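Local coordinates for protein Bd3460 (Bdellovibrio bacteriovorus HD100, PDB 5CER) that is an ankyrin-repeat protein that binds Bd0816, probably to hold the activity of this partner in check, at residues A111-K116 with F142-Y147. Numbering follows the deposited sequence.
Sequences AAQNNK and FAVARY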
loop_
_atom_site.group_PDB
_atom_site.type_symbol
_atom_site.label_atom_id
_atom_site.label_comp_id
_atom_site.label_asym_id
_atom_site.label_seq_id
_atom_site.Cartn_x
_atom_site.Cartn_y
_atom_site.Cartn_z
ATOM N N ALA B 111 -8.742 5.267 17.444
ATOM C CA ALA B 111 -9.696 4.486 16.698
ATOM C C ALA B 111 -10.920 5.307 16.248
ATOM O O ALA B 111 -11.370 5.177 15.097
ATOM C CB ALA B 111 -10.146 3.288 17.481
ATOM N N ALA B 112 -11.437 6.171 17.113
ATOM C CA ALA B 112 -12.595 6.984 16.772
ATOM C C ALA B 112 -12.338 7.912 15.612
ATOM O O ALA B 112 -13.244 8.162 14.821
ATOM C CB ALA B 112 -13.049 7.786 17.977
ATOM N N GLN B 113 -11.122 8.382 15.442
ATOM C CA GLN B 113 -10.844 9.218 14.276
ATOM C C GLN B 113 -10.800 8.447 12.964
ATOM O O GLN B 113 -10.923 9.054 11.908
ATOM C CB GLN B 113 -9.548 10.043 14.422
ATOM C CG GLN B 113 -9.434 10.923 15.654
ATOM C CD GLN B 113 -8.231 11.873 15.599
ATOM O OE1 GLN B 113 -7.236 11.702 16.320
ATOM N NE2 GLN B 113 -8.303 12.855 14.721
ATOM N N ASN B 114 -10.601 7.141 13.002
ATOM C CA ASN B 114 -10.145 6.404 11.825
ATOM C C ASN B 114 -10.961 5.165 11.400
ATOM O O ASN B 114 -11.027 4.878 10.189
ATOM C CB ASN B 114 -8.659 6.030 12.069
ATOM C CG ASN B 114 -7.748 7.240 12.000
ATOM O OD1 ASN B 114 -7.661 7.983 10.975
ATOM N ND2 ASN B 114 -7.098 7.491 13.120
ATOM N N ASN B 115 -11.460 4.397 12.386
ATOM C CA ASN B 115 -12.178 3.142 12.151
ATOM C C ASN B 115 -13.325 2.957 13.130
ATOM O O ASN B 115 -13.145 2.664 14.310
ATOM C CB ASN B 115 -11.225 1.951 12.216
ATOM C CG ASN B 115 -11.886 0.655 11.773
ATOM O OD1 ASN B 115 -12.591 -0.023 12.543
ATOM N ND2 ASN B 115 -11.703 0.322 10.496
ATOM N N LYS B 116 -14.525 3.152 12.622
ATOM C CA LYS B 116 -15.714 3.093 13.449
ATOM C C LYS B 116 -15.918 1.720 14.144
ATOM O O LYS B 116 -16.302 1.666 15.310
ATOM C CB LYS B 116 -16.886 3.554 12.579
ATOM C CG LYS B 116 -18.261 3.455 13.224
ATOM C CD LYS B 116 -19.356 3.158 12.217
ATOM C CE LYS B 116 -20.698 2.827 12.863
ATOM N NZ LYS B 116 -21.802 3.705 12.359
ATOM N N PHE B 142 -13.303 16.202 20.823
ATOM C CA PHE B 142 -12.372 17.325 20.521
ATOM C C PHE B 142 -11.540 17.054 19.251
ATOM O O PHE B 142 -11.416 17.926 18.382
ATOM C CB PHE B 142 -11.401 17.587 21.687
ATOM C CG PHE B 142 -12.028 18.317 22.881
ATOM C CD1 PHE B 142 -12.960 17.678 23.710
ATOM C CD2 PHE B 142 -11.649 19.617 23.178
ATOM C CE1 PHE B 142 -13.505 18.331 24.792
ATOM C CE2 PHE B 142 -12.172 20.271 24.277
ATOM C CZ PHE B 142 -13.114 19.629 25.085
ATOM N N ALA B 143 -10.988 15.850 19.140
ATOM C CA ALA B 143 -10.191 15.482 17.956
ATOM C C ALA B 143 -11.007 15.555 16.653
ATOM O O ALA B 143 -10.519 16.094 15.648
ATOM C CB ALA B 143 -9.618 14.082 18.094
ATOM N N VAL B 144 -12.227 14.998 16.669
ATOM C CA VAL B 144 -12.997 14.924 15.451
ATOM C C VAL B 144 -13.616 16.306 15.211
ATOM O O VAL B 144 -13.828 16.688 14.050
ATOM C CB VAL B 144 -14.016 13.749 15.408
ATOM C CG1 VAL B 144 -13.372 12.406 15.792
ATOM C CG2 VAL B 144 -15.217 14.035 16.293
ATOM N N ALA B 145 -13.854 17.080 16.276
ATOM C CA ALA B 145 -14.278 18.473 16.102
ATOM C C ALA B 145 -13.265 19.282 15.312
ATOM O O ALA B 145 -13.650 20.138 14.485
ATOM C CB ALA B 145 -14.556 19.154 17.454
ATOM N N ARG B 146 -11.988 19.072 15.584
ATOM C CA ARG B 146 -10.967 19.730 14.771
ATOM C C ARG B 146 -10.914 19.147 13.362
ATOM O O ARG B 146 -10.915 19.886 12.415
ATOM C CB ARG B 146 -9.567 19.625 15.392
ATOM C CG ARG B 146 -9.390 20.360 16.709
ATOM C CD ARG B 146 -7.886 20.651 16.919
ATOM N NE ARG B 146 -7.622 21.290 18.219
ATOM C CZ ARG B 146 -7.599 20.663 19.390
ATOM N NH1 ARG B 146 -7.832 19.356 19.469
ATOM N NH2 ARG B 146 -7.379 21.357 20.484
ATOM N N TYR B 147 -10.813 17.828 13.259
ATOM C CA TYR B 147 -10.270 17.182 12.060
ATOM C C TYR B 147 -11.160 16.155 11.392
ATOM O O TYR B 147 -10.737 15.467 10.474
ATOM C CB TYR B 147 -8.904 16.558 12.419
ATOM C CG TYR B 147 -7.895 17.565 12.980
ATOM C CD1 TYR B 147 -7.631 18.766 12.304
ATOM C CD2 TYR B 147 -7.181 17.313 14.161
ATOM C CE1 TYR B 147 -6.703 19.689 12.795
ATOM C CE2 TYR B 147 -6.227 18.216 14.631
ATOM C CZ TYR B 147 -6.015 19.416 13.956
ATOM O OH TYR B 147 -5.157 20.350 14.420
HETATM O O HOH W 1 -10.007 13.261 12.171
#
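Gln113 reaches from helix 107-114 to Ala143 and Val144 on helix 140-147, bridging two helices stacked next to one another in the ankyrin-repeat solenoid; the second belongs to a predicted repeat spanning residues 136-168. No direct hydrogen bond joins the segments, and the contact rests largely on this one glutamine. At its base, CB makes no close contact with helix 140-147; contact begins at CG. CG lies anti to the carbonyl carbon (chi1 -55°), and from there the extended chain (chi2 -170°) carries the amide across to helix 140-147. CG itself touches both residues, 4.0 Å from Ala143 CB and 4.2 Å from Val144 CG1. Next comes CD, with Ala143 CB 3.6 Å away and directly over it, so the methyl sits on a face of the amide group. The amide arms spread to either side beneath this methyl, with Gln113 OE1 3.8 Å from Ala143 CB and NE2 equally near. Flat polar group and small methyl thus pack closely, without the amide bonding to the helix backbone. Deeper in, Val144 CG1 approaches Ala112 O at 4.4 Å, while the valine side chain also packs on Ile153 and Leu156 of helix 150-158. The polar end of the contact meets the bound partner: Gln113 packs on Gln363 of the Bd0816 chain, and Tyr147 O accepts a hydrogen bond from Ser370 OG of that chain. A water completes the path between the helices, accepting from Gln113 NE2 at 3.1 Å and giving a weak hydrogen bond to Tyr147 O at 2.9 Å.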